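Side-chain contacts in molybdopterin biosynthesis Mog protein (Mycobacterium tuberculosis, PDB 2G4R), which probably binds molybdopterin and adenylylates it during molybdenum cofactor biosynthesis: residues 97-102 against 124-129; 25-30 against 137-142; 41-46 against 52-57. All coordinates share one frame; numbering follows the deposited sequence.

Overall arrangement
Interactions 1 and 2 adjoin, with centres about 10 Å apart: helix 132-143 of interaction 2 lies against helix 93-102 through Asp137 and Val141 on Ser102, and against strand 123-128 through Leu139 on Leu128. These helices pack on one face of the central sheet. Interaction 3, its centre about 17 Å from that of interaction 2, joins edge strand 43-45 to helix 49-60 on the opposite face. All three are buried, but interaction 3 lies farther from the chain centre, beside neighbouring subunits. Chemistry follows place. The first two meet almost wholly through aliphatic groups, without a hydrogen bond across, whereas the third is smaller and adds a water bridge. Pro42 packs on Gly25, so interactions 2 and 3 touch.

Interaction 1 of 3, residues 97-102 against 124-129; sequences DAIRRS and LIINLP
Ile99 carries this contact, reaching from helix 93-102 to Ile126 and Leu128 on strand 123-128. Its two branches divide the work. CG1 lies beside the backbone N and continues almost fully extended (chi2 163°), which carries Ile99 CD1 out to Ile126 CG2 at 3.8 Å, the two side chains crossing obliquely. Ile99 CG2 points to the other neighbour and meets Leu128 CD2 at 4.0 Å, here with the side chains at about a right angle. Ile99 CD1 also comes within 4.3 Å of the carbonyl oxygen Asn127 O. Cys117 of the adjacent strand touches both Ile99 and Ile126 and adds to the apolar cluster. The backbones stay well apart, with axes 9.7 Å at their closest and inclined by 27°, so the gap is filled from both sides by branched side chains.

The solvent side of the helix belongs to Arg101, one face of whose guanidinium lies over Asp97 O and Ala98 CA. Arg100 NH1 meets Asp97 OD1 at 2.9 Å in a salt bridge that lies nearly in the guanidinium plane and uses the anti lone pair of the carboxylate. Arg100 NH2 bonds to the carbonyls of Ser113 and Gly115, so three acceptors hold the guanidinium group. At the junction with helix 132-143, Ser102 OG donates to Ile99 O at 2.7 Å, while Ser102 packs on Asp137 and Val141.

Between these two segments the contact is apolar and non-directional; Arg100's bonds to the Ser113 and Gly115 carbonyls add the directional hold.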
loop_
_atom_site.group_PDB
_atom_site.type_symbol
_atom_site.label_atom_id
_atom_site.label_comp_id
_atom_site.label_asym_id
_atom_site.label_seq_id
_atom_site.Cartn_x
_atom_site.Cartn_y
_atom_site.Cartn_z
ATOM N N ASP A 97 4.509 8.575 27.968
ATOM C CA ASP A 97 3.849 9.677 28.698
ATOM C C ASP A 97 4.450 11.029 28.247
ATOM O O ASP A 97 3.727 11.927 27.900
ATOM C CB ASP A 97 3.983 9.486 30.231
ATOM C CG ASP A 97 3.222 8.225 30.785
ATOM O OD1 ASP A 97 2.550 7.469 30.029
ATOM O OD2 ASP A 97 3.295 8.020 32.020
ATOM N N ALA A 98 5.776 11.132 28.206
ATOM C CA ALA A 98 6.451 12.396 27.835
ATOM C C ALA A 98 6.095 12.764 26.393
ATOM O O ALA A 98 5.895 13.923 26.115
ATOM C CB ALA A 98 7.967 12.297 28.004
ATOM N N ILE A 99 6.097 11.786 25.486
ATOM C CA ILE A 99 5.628 12.007 24.098
ATOM C C ILE A 99 4.185 12.547 24.057
ATOM O O ILE A 99 3.921 13.507 23.325
ATOM C CB ILE A 99 5.803 10.753 23.217
ATOM C CG1 ILE A 99 7.312 10.466 22.978
ATOM C CG2 ILE A 99 5.082 10.908 21.835
ATOM C CD1 ILE A 99 7.591 9.024 22.478
ATOM N N ARG A 100 3.267 11.965 24.845
ATOM C CA ARG A 100 1.907 12.536 24.997
ATOM C C ARG A 100 1.937 13.942 25.502
ATOM O O ARG A 100 1.287 14.840 24.926
ATOM C CB ARG A 100 0.992 11.708 25.899
ATOM C CG ARG A 100 0.301 10.564 25.183
ATOM C CD ARG A 100 -0.677 9.852 26.166
ATOM N NE ARG A 100 0.067 8.974 27.027
ATOM C CZ ARG A 100 0.472 7.744 26.678
ATOM N NH1 ARG A 100 1.160 7.051 27.558
ATOM N NH2 ARG A 100 0.211 7.196 25.474
ATOM N N ARG A 101 2.704 14.186 26.545
ATOM C CA ARG A 101 2.709 15.541 27.136
ATOM C C ARG A 101 3.373 16.582 26.248
ATOM O O ARG A 101 3.151 17.755 26.444
ATOM C CB ARG A 101 3.435 15.561 28.460
ATOM C CG ARG A 101 2.613 15.056 29.594
ATOM C CD ARG A 101 3.399 15.084 30.871
ATOM N NE ARG A 101 4.000 13.775 31.173
ATOM C CZ ARG A 101 5.305 13.507 31.210
ATOM N NH1 ARG A 101 6.227 14.442 31.004
ATOM N NH2 ARG A 101 5.698 12.290 31.501
ATOM N N SER A 102 4.187 16.128 25.291
ATOM C CA SER A 102 4.984 17.003 24.428
ATOM C C SER A 102 4.048 17.884 23.568
ATOM O O SER A 102 4.329 19.045 23.340
ATOM C CB SER A 102 5.933 16.151 23.555
ATOM O OG SER A 102 5.307 15.610 22.369
ATOM N N LEU A 124 14.747 -0.662 20.040
ATOM C CA LEU A 124 13.912 0.272 20.713
ATOM C C LEU A 124 12.792 0.614 19.734
ATOM O O LEU A 124 13.055 0.907 18.571
ATOM C CB LEU A 124 14.690 1.481 21.109
ATOM C CG LEU A 124 13.954 2.729 21.617
ATOM C CD1 LEU A 124 13.324 2.492 22.982
ATOM C CD2 LEU A 124 14.958 3.851 21.683
ATOM N N ILE A 125 11.570 0.520 20.197
ATOM C CA ILE A 125 10.368 0.855 19.394
ATOM C C ILE A 125 9.634 2.027 20.034
ATOM O O ILE A 125 9.314 1.980 21.219
ATOM C CB ILE A 125 9.354 -0.319 19.271
ATOM C CG1 ILE A 125 10.103 -1.599 18.939
ATOM C CG2 ILE A 125 8.167 0.058 18.316
ATOM C CD1 ILE A 125 9.283 -2.684 18.541
ATOM N N ILE A 126 9.313 2.998 19.196
ATOM C CA ILE A 126 8.638 4.272 19.552
ATOM C C ILE A 126 7.340 4.465 18.753
ATOM O O ILE A 126 7.373 4.557 17.539
ATOM C CB ILE A 126 9.569 5.446 19.244
ATOM C CG1 ILE A 126 11.001 5.221 19.825
ATOM C CG2 ILE A 126 8.953 6.772 19.722
ATOM C CD1 ILE A 126 11.056 5.117 21.364
ATOM N N ASN A 127 6.181 4.500 19.421
ATOM C CA ASN A 127 4.941 4.865 18.729
ATOM C C ASN A 127 4.766 6.394 18.808
ATOM O O ASN A 127 4.850 6.978 19.894
ATOM C CB ASN A 127 3.680 4.228 19.332
ATOM C CG ASN A 127 3.600 2.687 19.217
ATOM O OD1 ASN A 127 4.180 2.032 18.318
ATOM N ND2 ASN A 127 2.748 2.130 20.061
ATOM N N LEU A 128 4.570 7.017 17.660
ATOM C CA LEU A 128 4.212 8.431 17.550
ATOM C C LEU A 128 2.821 8.590 16.944
ATOM O O LEU A 128 2.348 7.726 16.210
ATOM C CB LEU A 128 5.171 9.166 16.659
ATOM C CG LEU A 128 6.634 9.222 17.059
ATOM C CD1 LEU A 128 7.443 9.933 16.047
ATOM C CD2 LEU A 128 6.767 9.866 18.392
ATOM N N PRO A 129 2.169 9.750 17.216
ATOM C CA PRO A 129 0.862 9.977 16.653
ATOM C C PRO A 129 0.918 10.144 15.139
ATOM O O PRO A 129 1.998 10.235 14.569
ATOM C CB PRO A 129 0.402 11.273 17.351
ATOM C CG PRO A 129 1.639 12.005 17.600
ATOM C CD PRO A 129 2.604 10.885 18.036
#

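Interaction 2 of 3, residues 25-30 against 137-142; sequences GPIIAG and DGLGVL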
loop_
_atom_site.group_PDB
_atom_site.type_symbol
_atom_site.label_atom_id
_atom_site.label_comp_id
_atom_site.label_asym_id
_atom_site.label_seq_id
_atom_site.Cartn_x
_atom_site.Cartn_y
_atom_site.Cartn_z
ATOM N N GLY A 25 6.028 10.181 7.610
ATOM C CA GLY A 25 7.223 9.456 7.257
ATOM C C GLY A 25 8.442 10.281 6.840
ATOM O O GLY A 25 9.515 10.060 7.354
ATOM N N PRO A 26 8.279 11.213 5.882
ATOM C CA PRO A 26 9.388 12.129 5.547
ATOM C C PRO A 26 9.931 12.952 6.746
ATOM O O PRO A 26 11.143 13.128 6.851
ATOM C CB PRO A 26 8.790 13.038 4.476
ATOM C CG PRO A 26 7.557 12.252 3.923
ATOM C CD PRO A 26 7.082 11.422 5.041
ATOM N N ILE A 27 9.058 13.411 7.631
ATOM C CA ILE A 27 9.508 14.097 8.824
ATOM C C ILE A 27 10.451 13.194 9.650
ATOM O O ILE A 27 11.542 13.608 10.065
ATOM C CB ILE A 27 8.346 14.646 9.705
ATOM C CG1 ILE A 27 7.506 15.668 8.920
ATOM C CG2 ILE A 27 8.967 15.249 10.985
ATOM C CD1 ILE A 27 6.180 15.984 9.531
ATOM N N ILE A 28 10.025 11.950 9.859
ATOM C CA ILE A 28 10.814 11.007 10.643
ATOM C C ILE A 28 12.143 10.695 9.924
ATOM O O ILE A 28 13.207 10.664 10.545
ATOM C CB ILE A 28 10.019 9.695 10.954
ATOM C CG1 ILE A 28 8.714 10.019 11.695
ATOM C CG2 ILE A 28 10.877 8.709 11.805
ATOM C CD1 ILE A 28 7.769 8.859 11.752
ATOM N N ALA A 29 12.080 10.506 8.609
ATOM C CA ALA A 29 13.293 10.204 7.819
ATOM C C ALA A 29 14.328 11.314 7.916
ATOM O O ALA A 29 15.505 11.058 8.004
ATOM C CB ALA A 29 12.921 9.944 6.403
ATOM N N GLY A 30 13.888 12.553 7.914
ATOM C CA GLY A 30 14.793 13.689 7.985
ATOM C C GLY A 30 15.414 13.809 9.356
ATOM O O GLY A 30 16.608 14.067 9.490
ATOM N N ASP A 137 6.996 17.030 17.622
ATOM C CA ASP A 137 7.038 17.184 19.098
ATOM C C ASP A 137 7.575 15.921 19.800
ATOM O O ASP A 137 8.409 15.991 20.702
ATOM C CB ASP A 137 5.644 17.489 19.674
ATOM C CG ASP A 137 5.155 18.941 19.422
ATOM O OD1 ASP A 137 5.980 19.843 19.147
ATOM O OD2 ASP A 137 3.893 19.167 19.521
ATOM N N GLY A 138 7.069 14.761 19.400
ATOM C CA GLY A 138 7.525 13.504 19.980
ATOM C C GLY A 138 8.985 13.177 19.622
ATOM O O GLY A 138 9.719 12.654 20.462
ATOM N N LEU A 139 9.422 13.490 18.396
ATOM C CA LEU A 139 10.852 13.309 18.027
ATOM C C LEU A 139 11.749 14.250 18.860
ATOM O O LEU A 139 12.857 13.897 19.220
ATOM C CB LEU A 139 11.070 13.512 16.529
ATOM C CG LEU A 139 10.389 12.525 15.596
ATOM C CD1 LEU A 139 10.491 13.033 14.162
ATOM C CD2 LEU A 139 10.985 11.146 15.798
ATOM N N GLY A 140 11.218 15.414 19.219
ATOM C CA GLY A 140 11.940 16.339 20.096
ATOM C C GLY A 140 12.155 15.752 21.489
ATOM O O GLY A 140 13.223 15.925 22.122
ATOM N N VAL A 141 11.159 15.041 21.979
ATOM C CA VAL A 141 11.272 14.347 23.244
ATOM C C VAL A 141 12.309 13.261 23.114
ATOM O O VAL A 141 13.205 13.167 23.941
ATOM C CB VAL A 141 9.937 13.739 23.674
ATOM C CG1 VAL A 141 10.138 12.756 24.808
ATOM C CG2 VAL A 141 9.027 14.797 24.060
ATOM N N LEU A 142 12.203 12.451 22.049
ATOM C CA LEU A 142 13.118 11.347 21.821
ATOM C C LEU A 142 14.560 11.823 21.697
ATOM O O LEU A 142 15.461 11.138 22.135
ATOM C CB LEU A 142 12.758 10.546 20.562
ATOM C CG LEU A 142 13.645 9.350 20.169
ATOM C CD1 LEU A 142 13.602 8.251 21.230
ATOM C CD2 LEU A 142 13.199 8.748 18.834
#
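The backbone bond from Ala29 N to Gly25 O, 2.9 Å long, closes the helical turn that presents Ile27 and Ile28 to Leu139. The facing turn is held by Val141 N on Asp137 O, at 3.2 Å. Between the helices the contact is aliphatic and centres on a single methyl, Leu139 CD1. Leu139 has CG anti to its carbonyl carbon and CD1 extended away from CA (chi2 169°), so this methyl leads the side chain toward helix 24-34. There Leu139 CD1 approaches Ile28 CA at 4.1 Å and Ile27 CG2 at 4.2 Å, with Ile28 CG1 only slightly farther, at 4.3 Å. It thus rests against backbone as well as branches, in the dip between two consecutive residues. Ile27 offers its short CG2 branch, set at an oblique angle to the leucine.

The two helices lie side by side on one face of the alpha/beta sandwich expected of a molybdopterin-binding domain, above the parallel part of its sheet. Ile67 of central strand 65-69 touches both Ile28 and Leu139, forming the floor beneath the pair. Trp31, one turn farther along helix 24-34, packs on Leu139 and Leu142, while Val135 and Pro132 extend the apolar seam past Ile27.

Interaction 3 of 3, residues 41-46 against 52-57; sequences QPQVVA and GEALHD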
loop_
_atom_site.group_PDB
_atom_site.type_symbol
_atom_site.label_atom_id
_atom_site.label_comp_id
_atom_site.label_asym_id
_atom_site.label_seq_id
_atom_site.Cartn_x
_atom_site.Cartn_y
_atom_site.Cartn_z
ATOM N N GLN A 41 13.822 4.945 4.462
ATOM C CA GLN A 41 12.617 5.295 3.748
ATOM C C GLN A 41 11.401 4.745 4.503
ATOM O O GLN A 41 11.445 3.624 4.995
ATOM C CB GLN A 41 12.670 4.731 2.326
ATOM C CG GLN A 41 14.060 4.962 1.601
ATOM C CD GLN A 41 14.555 6.414 1.682
ATOM O OE1 GLN A 41 15.777 6.693 1.640
ATOM N NE2 GLN A 41 13.614 7.336 1.786
ATOM N N PRO A 42 10.326 5.541 4.607
ATOM C CA PRO A 42 9.119 4.987 5.272
ATOM C C PRO A 42 8.547 3.716 4.640
ATOM O O PRO A 42 8.433 3.656 3.408
ATOM C CB PRO A 42 8.089 6.115 5.134
ATOM C CG PRO A 42 8.881 7.376 4.889
ATOM C CD PRO A 42 10.162 6.956 4.221
ATOM N N GLN A 43 8.151 2.744 5.470
ATOM C CA GLN A 43 7.238 1.650 5.048
ATOM C C GLN A 43 5.839 2.015 5.487
ATOM O O GLN A 43 5.584 2.238 6.674
ATOM C CB GLN A 43 7.564 0.294 5.708
ATOM C CG GLN A 43 9.039 0.121 5.840
ATOM C CD GLN A 43 9.512 -0.973 6.780
ATOM O OE1 GLN A 43 8.823 -1.995 7.047
ATOM N NE2 GLN A 43 10.741 -0.784 7.233
ATOM N N VAL A 44 4.931 2.062 4.551
ATOM C CA VAL A 44 3.603 2.454 4.835
ATOM C C VAL A 44 2.801 1.187 4.780
ATOM O O VAL A 44 2.903 0.423 3.800
ATOM C CB VAL A 44 3.064 3.494 3.842
ATOM C CG1 VAL A 44 1.684 3.965 4.302
ATOM C CG2 VAL A 44 4.010 4.697 3.743
ATOM N N VAL A 45 2.066 0.926 5.855
ATOM C CA VAL A 45 1.299 -0.323 5.973
ATOM C C VAL A 45 -0.107 -0.037 6.522
ATOM O O VAL A 45 -0.355 1.012 7.140
ATOM C CB VAL A 45 1.983 -1.398 6.897
ATOM C CG1 VAL A 45 3.370 -1.711 6.458
ATOM C CG2 VAL A 45 2.012 -0.941 8.394
ATOM N N ALA A 46 -1.041 -0.963 6.269
ATOM C CA ALA A 46 -2.409 -0.844 6.782
ATOM C C ALA A 46 -2.462 -1.119 8.279
ATOM O O ALA A 46 -1.536 -1.741 8.853
ATOM C CB ALA A 46 -3.372 -1.794 6.046
ATOM N N GLY A 52 1.885 -5.703 12.950
ATOM C CA GLY A 52 2.623 -6.847 13.531
ATOM C C GLY A 52 3.720 -7.398 12.608
ATOM O O GLY A 52 4.871 -7.636 13.016
ATOM N N GLU A 53 3.346 -7.627 11.361
ATOM C CA GLU A 53 4.265 -8.151 10.349
ATOM C C GLU A 53 5.458 -7.239 10.169
ATOM O O GLU A 53 6.594 -7.713 10.207
ATOM C CB GLU A 53 3.552 -8.339 8.992
ATOM C CG GLU A 53 4.477 -8.835 7.890
ATOM C CD GLU A 53 3.785 -8.985 6.534
ATOM O OE1 GLU A 53 2.761 -8.262 6.257
ATOM O OE2 GLU A 53 4.288 -9.834 5.761
ATOM N N ALA A 54 5.227 -5.933 9.988
ATOM C CA ALA A 54 6.356 -4.984 9.852
ATOM C C ALA A 54 7.296 -4.917 11.112
ATOM O O ALA A 54 8.528 -4.909 11.013
ATOM C CB ALA A 54 5.837 -3.631 9.522
ATOM N N LEU A 55 6.710 -4.954 12.293
ATOM C CA LEU A 55 7.488 -4.859 13.513
ATOM C C LEU A 55 8.310 -6.122 13.735
ATOM O O LEU A 55 9.492 -6.049 14.053
ATOM C CB LEU A 55 6.596 -4.561 14.702
ATOM C CG LEU A 55 5.907 -3.186 14.728
ATOM C CD1 LEU A 55 5.118 -3.060 16.012
ATOM C CD2 LEU A 55 6.853 -2.065 14.604
ATOM N N HIS A 56 7.690 -7.274 13.586
ATOM C CA HIS A 56 8.424 -8.541 13.775
ATOM C C HIS A 56 9.591 -8.601 12.803
ATOM O O HIS A 56 10.705 -8.923 13.175
ATOM C CB HIS A 56 7.503 -9.738 13.609
ATOM C CG HIS A 56 6.701 -10.065 14.837
ATOM N ND1 HIS A 56 7.271 -10.516 16.008
ATOM C CD2 HIS A 56 5.369 -10.011 15.068
ATOM C CE1 HIS A 56 6.324 -10.743 16.899
ATOM N NE2 HIS A 56 5.162 -10.445 16.351
ATOM N N ASP A 57 9.335 -8.244 11.552
ATOM C CA ASP A 57 10.343 -8.229 10.547
ATOM C C ASP A 57 11.474 -7.281 10.915
ATOM O O ASP A 57 12.643 -7.573 10.661
ATOM C CB ASP A 57 9.739 -7.842 9.202
ATOM C CG ASP A 57 8.915 -8.984 8.566
ATOM O OD1 ASP A 57 8.846 -10.111 9.139
ATOM O OD2 ASP A 57 8.330 -8.746 7.482
HETATM O O HOH W 1 9.908 -3.990 8.623
#
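Ala54 faces the side chains of Gln43 and Val45, two residues on the same side of strand 43-45, and meets them by a loose apolar contact and a water bridge. The apolar part is one pair, Val45 CG1 lying 4.4 Å from Ala54 CB.

The polar part runs through one water. It donates to Gln43 OE1 at 2.8 Å and to Ala54 O at 2.9 Å, so both its hydrogens are spent joining the strand's side chain to the helix backbone. With CG and CD of Gln43 extended (chi2 165°), the amide oxygen reaches out toward the helix far enough for this link, though no direct hydrogen bond bridges the segments. Alongside, Gln43 OE1 makes a van der Waals approach to Ala54 CB at 4.2 Å.

Backbone bonds fix the strand itself: Gln43 pairs with Ile8 and Val10, and Val45 with Val10 and Ser12. Neighbouring subunits pack here too: Ser38 of the second subunit on Gln43, Pro26 of the third subunit on Ala46.

A short connection turns from strand 43-45 into helix 49-60, which leads on to parallel strand 65-69 beyond strand 6-11: a beta-alpha-beta crossover within the alpha/beta domain.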